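Local coordinates for protein glucosidase (Croceicoccus marinus, PDB 5Z3K) that probably hydrolyses O-glycosidic bonds as a beta-glucosidase of glycoside hydrolase family 39, at residues L53-S61 and T91-R99; Y229-M237 and Y377-R387. All coordinates share one frame; numbering follows the deposited sequence.

In the fold
Both contacts are built on the (beta/alpha)8 barrel of the chain, at its second and sixth strands. Contact 1 lies within the barrel fold, joining strand 53-55 and the loop after it to helix 89-100. Contact 2 lies between domains: the loop after strand 223-229 meets the loop that leaves strand 369-376 of the nine-stranded sheet, so it ties the barrel to the second domain. The two lie on opposite sides of the chain's centre, their own centres 33 Å apart and their nearest atoms about 8 Å apart. Both include loops from the C-terminal ends of barrel strands, the end that carries the active site in TIM-barrel glycosidases.

Contact 1: residues L53-S61 and T91-R99; sequences LVRSYDWVS and TDTWVGQTR
Strand 53-55 and the loop after it pack on helix 89-100 as a beta-alpha unit of the TIM barrel, with CA atoms 7.2 Å apart at Val54 and Thr98 and 5.6 Å apart at Ser61 and Thr91, where the loop closes on the helix. Between these points lies Trp59, at the end of a type I turn from Ser56. Trp94 CB sits over its six-membered ring, a CH-pi contact 3.5 Å from the centroid and nearly on the normal, while Ser56 CA covers the opposite face. The two indoles run past one another in opposite senses, their five-membered rings inclined at 31°, and Trp94 NE1 is hydrogen-bonded to Ala31 O beyond the contact. An alanine in place of Trp59 would probably leave a gap between Ser56 and the helix, with Trp94 CB and Val95 CG2 losing their aromatic partner. Where the loop reaches the helix, Ser61 OG and Thr91 OG1 share a hydrogen bond of 2.8 Å. With OG1 of Thr98 anti to the carbonyl carbon (chi1 -58°), CG2 meets Val54 CG2 tip to tip at 3.6 Å and OG1 lies at the edge of the Trp59 ring. That same OG1 donates to Trp94 O at 2.9 Å, from the face opposite the one reached by Thr98 N.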
loop_
_atom_site.group_PDB
_atom_site.type_symbol
_atom_site.label_atom_id
_atom_site.label_comp_id
_atom_site.label_asym_id
_atom_site.label_seq_id
_atom_site.Cartn_x
_atom_site.Cartn_y
_atom_site.Cartn_z
ATOM N N LEU A 53 1.815 -7.879 0.365
ATOM C CA LEU A 53 2.885 -7.283 -0.425
ATOM C C LEU A 53 3.576 -6.261 0.455
ATOM O O LEU A 53 2.908 -5.516 1.174
ATOM C CB LEU A 53 2.346 -6.626 -1.702
ATOM C CG LEU A 53 3.360 -6.063 -2.710
ATOM C CD1 LEU A 53 4.349 -7.140 -3.164
ATOM C CD2 LEU A 53 2.644 -5.463 -3.911
ATOM N N VAL A 54 4.908 -6.263 0.440
ATOM C CA VAL A 54 5.680 -5.340 1.264
ATOM C C VAL A 54 6.693 -4.616 0.385
ATOM O O VAL A 54 7.537 -5.256 -0.256
ATOM C CB VAL A 54 6.385 -6.047 2.429
ATOM C CG1 VAL A 54 7.230 -5.050 3.205
ATOM C CG2 VAL A 54 5.355 -6.720 3.346
ATOM N N ARG A 55 6.623 -3.286 0.378
ATOM C CA ARG A 55 7.639 -2.457 -0.268
ATOM C C ARG A 55 8.835 -2.316 0.665
ATOM O O ARG A 55 8.667 -2.073 1.865
ATOM C CB ARG A 55 7.058 -1.079 -0.602
ATOM C CG ARG A 55 7.957 -0.157 -1.418
ATOM C CD ARG A 55 7.154 1.042 -1.963
ATOM N NE ARG A 55 7.914 1.797 -2.970
ATOM C CZ ARG A 55 8.605 2.912 -2.717
ATOM N NH1 ARG A 55 8.632 3.428 -1.487
ATOM N NH2 ARG A 55 9.277 3.513 -3.695
ATOM N N SER A 56 10.047 -2.464 0.118
ATOM C CA SER A 56 11.248 -2.562 0.940
ATOM C C SER A 56 11.901 -1.212 1.208
ATOM O O SER A 56 12.893 -1.155 1.946
ATOM C CB SER A 56 12.268 -3.482 0.265
ATOM O OG SER A 56 12.767 -2.887 -0.938
ATOM N N TYR A 57 11.372 -0.133 0.632
ATOM C CA TYR A 57 12.088 1.143 0.615
ATOM C C TYR A 57 12.398 1.648 2.025
ATOM O O TYR A 57 13.478 2.202 2.269
ATOM C CB TYR A 57 11.267 2.172 -0.170
ATOM C CG TYR A 57 11.912 3.537 -0.255
ATOM C CD1 TYR A 57 12.926 3.787 -1.174
ATOM C CD2 TYR A 57 11.490 4.580 0.562
ATOM C CE1 TYR A 57 13.525 5.039 -1.263
ATOM C CE2 TYR A 57 12.076 5.844 0.476
ATOM C CZ TYR A 57 13.094 6.060 -0.437
ATOM O OH TYR A 57 13.688 7.301 -0.512
ATOM N N ASP A 58 11.496 1.429 2.983
ATOM C CA ASP A 58 11.758 1.965 4.315
ATOM C C ASP A 58 12.704 1.091 5.140
ATOM O O ASP A 58 13.185 1.539 6.187
ATOM C CB ASP A 58 10.434 2.210 5.038
ATOM C CG ASP A 58 9.612 3.286 4.346
ATOM O OD1 ASP A 58 10.133 4.404 4.148
ATOM O OD2 ASP A 58 8.470 3.005 3.941
ATOM N N TRP A 59 13.022 -0.109 4.671
ATOM C CA TRP A 59 14.077 -0.901 5.283
ATOM C C TRP A 59 15.433 -0.209 5.112
ATOM O O TRP A 59 15.594 0.744 4.346
ATOM C CB TRP A 59 14.146 -2.294 4.659
ATOM C CG TRP A 59 12.889 -3.125 4.731
ATOM C CD1 TRP A 59 11.743 -2.868 5.469
ATOM C CD2 TRP A 59 12.649 -4.356 4.041
ATOM N NE1 TRP A 59 10.823 -3.867 5.269
ATOM C CE2 TRP A 59 11.349 -4.791 4.395
ATOM C CE3 TRP A 59 13.411 -5.139 3.158
ATOM C CZ2 TRP A 59 10.797 -5.976 3.899
ATOM C CZ3 TRP A 59 12.860 -6.307 2.652
ATOM C CH2 TRP A 59 11.557 -6.719 3.029
ATOM N N VAL A 60 16.421 -0.719 5.843
ATOM C CA VAL A 60 17.813 -0.345 5.615
ATOM C C VAL A 60 18.356 -1.269 4.528
ATOM O O VAL A 60 19.155 -2.174 4.805
ATOM C CB VAL A 60 18.618 -0.424 6.930
ATOM C CG1 VAL A 60 20.095 -0.063 6.701
ATOM C CG2 VAL A 60 17.996 0.504 7.978
ATOM N N SER A 61 17.903 -1.059 3.285
ATOM C CA SER A 61 18.125 -1.997 2.179
ATOM C C SER A 61 18.321 -1.239 0.876
ATOM O O SER A 61 17.739 -1.571 -0.162
ATOM C CB SER A 61 16.959 -2.976 2.036
ATOM O OG SER A 61 16.753 -3.670 3.253
ATOM N N THR A 91 18.852 -7.042 5.283
ATOM C CA THR A 91 17.825 -7.229 4.265
ATOM C C THR A 91 17.354 -8.683 4.227
ATOM O O THR A 91 16.154 -8.953 4.086
ATOM C CB THR A 91 18.356 -6.784 2.900
ATOM O OG1 THR A 91 18.843 -5.441 2.989
ATOM C CG2 THR A 91 17.238 -6.839 1.851
ATOM N N ASP A 92 18.283 -9.631 4.384
ATOM C CA ASP A 92 17.906 -11.038 4.481
ATOM C C ASP A 92 16.909 -11.256 5.607
ATOM O O ASP A 92 15.962 -12.037 5.470
ATOM C CB ASP A 92 19.137 -11.913 4.744
ATOM C CG ASP A 92 19.987 -12.142 3.513
ATOM O OD1 ASP A 92 19.595 -11.720 2.405
ATOM O OD2 ASP A 92 21.070 -12.747 3.671
ATOM N N THR A 93 17.129 -10.599 6.744
ATOM C CA THR A 93 16.249 -10.786 7.889
ATOM C C THR A 93 14.842 -10.287 7.578
ATOM O O THR A 93 13.851 -10.981 7.836
ATOM C CB THR A 93 16.847 -10.076 9.098
ATOM O OG1 THR A 93 18.084 -10.724 9.419
ATOM C CG2 THR A 93 15.926 -10.144 10.309
ATOM N N TRP A 94 14.740 -9.102 6.979
ATOM C CA TRP A 94 13.426 -8.552 6.667
ATOM C C TRP A 94 12.740 -9.339 5.556
ATOM O O TRP A 94 11.512 -9.518 5.578
ATOM C CB TRP A 94 13.565 -7.075 6.308
ATOM C CG TRP A 94 13.852 -6.207 7.517
ATOM C CD1 TRP A 94 13.197 -6.236 8.712
ATOM C CD2 TRP A 94 14.846 -5.173 7.630
ATOM N NE1 TRP A 94 13.726 -5.296 9.568
ATOM C CE2 TRP A 94 14.739 -4.631 8.930
ATOM C CE3 TRP A 94 15.828 -4.669 6.767
ATOM C CZ2 TRP A 94 15.574 -3.602 9.391
ATOM C CZ3 TRP A 94 16.663 -3.641 7.223
ATOM C CH2 TRP A 94 16.530 -3.124 8.524
ATOM N N VAL A 95 13.511 -9.818 4.576
ATOM C CA VAL A 95 12.935 -10.662 3.529
ATOM C C VAL A 95 12.390 -11.948 4.134
ATOM O O VAL A 95 11.277 -12.387 3.819
ATOM C CB VAL A 95 13.983 -10.941 2.437
ATOM C CG1 VAL A 95 13.573 -12.116 1.547
ATOM C CG2 VAL A 95 14.214 -9.680 1.599
ATOM N N GLY A 96 13.163 -12.568 5.026
ATOM C CA GLY A 96 12.687 -13.778 5.667
ATOM C C GLY A 96 11.452 -13.538 6.515
ATOM O O GLY A 96 10.525 -14.351 6.518
ATOM N N GLN A 97 11.409 -12.407 7.225
ATOM C CA GLN A 97 10.217 -12.077 8.004
ATOM C C GLN A 97 9.006 -11.941 7.101
ATOM O O GLN A 97 7.925 -12.466 7.405
ATOM C CB GLN A 97 10.420 -10.775 8.781
ATOM C CG GLN A 97 11.401 -10.881 9.949
ATOM C CD GLN A 97 11.792 -9.523 10.497
ATOM O OE1 GLN A 97 11.269 -8.489 10.065
ATOM N NE2 GLN A 97 12.726 -9.512 11.453
ATOM N N THR A 98 9.173 -11.246 5.980
ATOM C CA THR A 98 8.050 -11.006 5.086
ATOM C C THR A 98 7.557 -12.309 4.479
ATOM O O THR A 98 6.343 -12.550 4.408
ATOM C CB THR A 98 8.457 -10.008 3.999
ATOM O OG1 THR A 98 8.900 -8.784 4.608
ATOM C CG2 THR A 98 7.279 -9.723 3.077
ATOM N N ARG A 99 8.481 -13.174 4.051
ATOM C CA ARG A 99 8.058 -14.441 3.467
ATOM C C ARG A 99 7.402 -15.352 4.504
ATOM O O ARG A 99 6.527 -16.151 4.149
ATOM C CB ARG A 99 9.243 -15.150 2.797
ATOM C CG ARG A 99 9.896 -14.372 1.638
ATOM C CD ARG A 99 8.928 -14.156 0.449
ATOM N NE ARG A 99 8.564 -15.422 -0.184
ATOM C CZ ARG A 99 7.448 -15.620 -0.880
ATOM N NH1 ARG A 99 6.562 -14.642 -1.022
ATOM N NH2 ARG A 99 7.207 -16.803 -1.426
#

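Contact 2: residues Y229-M237 and Y377-R387; sequences YGDNSRDPM and YAIPDMYLTAR
An interdomain loop-loop junction joins the TIM barrel to the nine-stranded sheet here: residues 229-237, running from the sixth barrel strand toward helix 238-252, lie against residues 377-387, which leave strand 369-376 and make a short 3-10 turn at 381-383. Tyr377 OH donates to the backbone Arg234 O at 2.6 Å, the carbonyl lying at the edge of the ring. Beside this bond Pro236 CD rests 3.5 Å from Tyr377 CE2, and Phe283 of helix 277-291 touches both residues, meeting the tyrosine ring edge-to-face. Arg234 crosses Tyr383, its CG over the ring face 3.5 Å from the centroid and displaced toward the rim. Bends at chi2 and chi3 then fold the guanidinium back to its own loop, where NH1 donates to Asp231 O at 3.1 Å, in the carbonyl plane and on a lone pair. One water links Asp231 O to Tyr383 OH; another donates to both Ser233 O and Tyr383 O, joining the two backbones. At the far end Asn232, with CG anti to its N (chi1 -167°), brings its amide to the side of the extended Arg387. Arg387 NE donates a hydrogen bond to Asn232 OD1 at 2.7 Å, and Arg387 NH2 one to the backbone Asn232 O at 3.2 Å, the latter from above the carbonyl plane. Arg412 also donates to this backbone oxygen, and Asp390 forms a salt bridge with Arg387 NH1; the aspartate probably eases the approach of the two like charges. Ile379 extends CD1 to within 3.6 Å of Asp235 CG. Asp235 OD2 forms a salt bridge with Arg413, while its OD1 accepts a capping bond of 3.0 Å from the N of selenomethionine Met237, arriving from above the carboxylate plane.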
loop_
_atom_site.group_PDB
_atom_site.type_symbol
_atom_site.label_atom_id
_atom_site.label_comp_id
_atom_site.label_asym_id
_atom_site.label_seq_id
_atom_site.Cartn_x
_atom_site.Cartn_y
_atom_site.Cartn_z
ATOM N N TYR A 229 -1.269 11.114 -1.641
ATOM C CA TYR A 229 -1.644 11.348 -0.256
ATOM C C TYR A 229 -2.892 12.218 -0.203
ATOM O O TYR A 229 -3.126 13.042 -1.090
ATOM C CB TYR A 229 -0.532 12.051 0.530
ATOM C CG TYR A 229 0.794 11.341 0.550
ATOM C CD1 TYR A 229 0.971 10.171 1.282
ATOM C CD2 TYR A 229 1.880 11.853 -0.151
ATOM C CE1 TYR A 229 2.202 9.524 1.313
ATOM C CE2 TYR A 229 3.107 11.217 -0.129
ATOM C CZ TYR A 229 3.263 10.055 0.602
ATOM O OH TYR A 229 4.491 9.432 0.615
ATOM N N GLY A 230 -3.670 12.061 0.866
ATOM C CA GLY A 230 -4.896 12.832 1.015
ATOM C C GLY A 230 -4.768 14.136 1.786
ATOM O O GLY A 230 -5.768 14.634 2.306
ATOM N N ASP A 231 -3.554 14.702 1.881
ATOM C CA ASP A 231 -3.340 15.835 2.784
ATOM C C ASP A 231 -4.270 16.996 2.471
ATOM O O ASP A 231 -4.816 17.622 3.381
ATOM C CB ASP A 231 -1.895 16.326 2.711
ATOM C CG ASP A 231 -0.923 15.334 3.266
ATOM O OD1 ASP A 231 -0.541 14.433 2.503
ATOM O OD2 ASP A 231 -0.541 15.453 4.449
ATOM N N ASN A 232 -4.434 17.321 1.196
ATOM C CA ASN A 232 -5.160 18.523 0.815
ATOM C C ASN A 232 -6.598 18.243 0.391
ATOM O O ASN A 232 -7.274 19.152 -0.105
ATOM C CB ASN A 232 -4.403 19.255 -0.297
ATOM C CG ASN A 232 -4.927 20.661 -0.530
ATOM O OD1 ASN A 232 -5.300 21.014 -1.648
ATOM N ND2 ASN A 232 -4.996 21.455 0.536
ATOM N N SER A 233 -7.086 17.015 0.586
ATOM C CA SER A 233 -8.467 16.674 0.240
ATOM C C SER A 233 -9.178 15.952 1.382
ATOM O O SER A 233 -10.399 16.083 1.559
ATOM C CB SER A 233 -8.504 15.796 -1.021
ATOM O OG SER A 233 -8.252 14.430 -0.703
ATOM N N ARG A 234 -8.412 15.187 2.163
ATOM C CA ARG A 234 -8.953 14.217 3.122
ATOM C C ARG A 234 -10.065 13.373 2.505
ATOM O O ARG A 234 -10.999 12.979 3.204
ATOM C CB ARG A 234 -9.466 14.889 4.404
ATOM C CG ARG A 234 -8.500 15.837 5.083
ATOM C CD ARG A 234 -7.133 15.247 5.266
ATOM N NE ARG A 234 -6.739 15.302 6.665
ATOM C CZ ARG A 234 -5.713 16.001 7.132
ATOM N NH1 ARG A 234 -4.952 16.705 6.310
ATOM N NH2 ARG A 234 -5.442 15.975 8.421
ATOM N N ASP A 235 -9.978 13.093 1.200
ATOM C CA ASP A 235 -11.049 12.415 0.468
ATOM C C ASP A 235 -10.585 11.010 0.107
ATOM O O ASP A 235 -9.660 10.864 -0.712
ATOM C CB ASP A 235 -11.420 13.206 -0.798
ATOM C CG ASP A 235 -12.654 12.655 -1.520
ATOM O OD1 ASP A 235 -13.119 11.551 -1.161
ATOM O OD2 ASP A 235 -13.171 13.347 -2.448
ATOM N N PRO A 236 -11.179 9.951 0.677
ATOM C CA PRO A 236 -10.698 8.588 0.377
ATOM C C PRO A 236 -10.940 8.169 -1.061
ATOM O O PRO A 236 -10.382 7.150 -1.495
ATOM C CB PRO A 236 -11.484 7.706 1.367
ATOM C CG PRO A 236 -12.734 8.498 1.655
ATOM C CD PRO A 236 -12.296 9.950 1.638
HETATM N N MSE A 237 -11.746 8.920 -1.811
HETATM C CA MSE A 237 -11.969 8.646 -3.222
HETATM C C MSE A 237 -10.735 8.957 -4.086
HETATM O O MSE A 237 -10.623 8.433 -5.191
HETATM C CB MSE A 237 -13.190 9.443 -3.721
HETATM C CG MSE A 237 -13.696 9.061 -5.124
HETATM SE SE MSE A 237 -14.201 7.162 -5.318
HETATM C CE MSE A 237 -15.833 7.136 -4.229
ATOM N N TYR A 377 -17.002 7.349 7.231
ATOM C CA TYR A 377 -16.010 8.414 7.172
ATOM C C TYR A 377 -16.634 9.688 6.615
ATOM O O TYR A 377 -17.350 9.647 5.612
ATOM C CB TYR A 377 -14.806 8.013 6.296
ATOM C CG TYR A 377 -13.853 9.172 6.115
ATOM C CD1 TYR A 377 -12.929 9.487 7.105
ATOM C CD2 TYR A 377 -13.923 9.995 4.998
ATOM C CE1 TYR A 377 -12.084 10.559 6.970
ATOM C CE2 TYR A 377 -13.085 11.086 4.862
ATOM C CZ TYR A 377 -12.168 11.359 5.857
ATOM O OH TYR A 377 -11.318 12.435 5.726
ATOM N N ALA A 378 -16.318 10.829 7.228
ATOM C CA ALA A 378 -16.841 12.120 6.787
ATOM C C ALA A 378 -15.687 13.025 6.379
ATOM O O ALA A 378 -14.787 13.285 7.184
ATOM C CB ALA A 378 -17.675 12.776 7.892
ATOM N N ILE A 379 -15.705 13.487 5.131
ATOM C CA ILE A 379 -14.778 14.548 4.727
ATOM C C ILE A 379 -15.056 15.783 5.576
ATOM O O ILE A 379 -16.224 16.206 5.678
ATOM C CB ILE A 379 -14.942 14.875 3.233
ATOM C CG1 ILE A 379 -14.540 13.687 2.353
ATOM C CG2 ILE A 379 -14.128 16.107 2.869
ATOM C CD1 ILE A 379 -15.064 13.796 0.924
ATOM N N PRO A 380 -14.059 16.385 6.219
ATOM C CA PRO A 380 -14.331 17.591 7.015
ATOM C C PRO A 380 -14.811 18.744 6.142
ATOM O O PRO A 380 -14.425 18.877 4.975
ATOM C CB PRO A 380 -12.977 17.897 7.670
ATOM C CG PRO A 380 -12.258 16.562 7.681
ATOM C CD PRO A 380 -12.685 15.886 6.410
ATOM N N ASP A 381 -15.659 19.595 6.736
ATOM C CA ASP A 381 -16.287 20.688 5.991
ATOM C C ASP A 381 -15.272 21.531 5.235
ATOM O O ASP A 381 -15.501 21.898 4.077
ATOM C CB ASP A 381 -17.088 21.590 6.933
ATOM C CG ASP A 381 -18.175 20.851 7.657
ATOM O OD1 ASP A 381 -18.893 20.065 7.007
ATOM O OD2 ASP A 381 -18.306 21.047 8.883
HETATM N N MSE A 382 -14.146 21.857 5.861
HETATM C CA MSE A 382 -13.232 22.781 5.214
HETATM C C MSE A 382 -12.653 22.180 3.940
HETATM O O MSE A 382 -12.193 22.909 3.069
HETATM C CB MSE A 382 -12.118 23.207 6.158
HETATM C CG MSE A 382 -11.283 22.078 6.665
HETATM SE SE MSE A 382 -9.653 22.750 7.502
HETATM C CE MSE A 382 -9.283 21.187 8.572
ATOM N N TYR A 383 -12.709 20.855 3.806
ATOM C CA TYR A 383 -12.239 20.218 2.582
ATOM C C TYR A 383 -13.339 20.036 1.542
ATOM O O TYR A 383 -13.072 19.489 0.465
ATOM C CB TYR A 383 -11.570 18.875 2.909
ATOM C CG TYR A 383 -10.251 19.053 3.634
ATOM C CD1 TYR A 383 -9.088 19.402 2.948
ATOM C CD2 TYR A 383 -10.177 18.901 5.012
ATOM C CE1 TYR A 383 -7.883 19.582 3.629
ATOM C CE2 TYR A 383 -8.993 19.081 5.688
ATOM C CZ TYR A 383 -7.850 19.416 5.004
ATOM O OH TYR A 383 -6.685 19.578 5.722
ATOM N N LEU A 384 -14.554 20.513 1.815
ATOM C CA LEU A 384 -15.633 20.493 0.832
ATOM C C LEU A 384 -15.799 21.829 0.113
ATOM O O LEU A 384 -16.732 21.987 -0.680
ATOM C CB LEU A 384 -16.941 20.073 1.499
ATOM C CG LEU A 384 -16.897 18.614 1.976
ATOM C CD1 LEU A 384 -17.999 18.304 2.982
ATOM C CD2 LEU A 384 -16.957 17.654 0.792
ATOM N N THR A 385 -14.909 22.783 0.363
ATOM C CA THR A 385 -14.876 24.043 -0.366
ATOM C C THR A 385 -13.995 23.889 -1.599
ATOM O O THR A 385 -12.871 23.391 -1.504
ATOM C CB THR A 385 -14.333 25.152 0.534
ATOM O OG1 THR A 385 -15.116 25.217 1.732
ATOM C CG2 THR A 385 -14.374 26.492 -0.178
ATOM N N ALA A 386 -14.500 24.314 -2.756
ATOM C CA ALA A 386 -13.686 24.264 -3.960
ATOM C C ALA A 386 -12.512 25.231 -3.840
ATOM O O ALA A 386 -12.626 26.303 -3.243
ATOM C CB ALA A 386 -14.521 24.602 -5.198
ATOM N N ARG A 387 -11.370 24.831 -4.396
ATOM C CA ARG A 387 -10.213 25.711 -4.466
ATOM C C ARG A 387 -10.375 26.726 -5.590
ATOM O O ARG A 387 -11.041 26.465 -6.595
ATOM C CB ARG A 387 -8.931 24.918 -4.720
ATOM C CG ARG A 387 -8.693 23.743 -3.811
ATOM C CD ARG A 387 -7.352 23.107 -4.145
ATOM N NE ARG A 387 -7.179 21.822 -3.475
ATOM C CZ ARG A 387 -7.709 20.683 -3.913
ATOM N NH1 ARG A 387 -8.446 20.669 -5.022
ATOM N NH2 ARG A 387 -7.506 19.557 -3.243
HETATM O O HOH W 1 -4.341 20.798 4.096
HETATM O O HOH W 2 -11.942 17.243 -0.419
#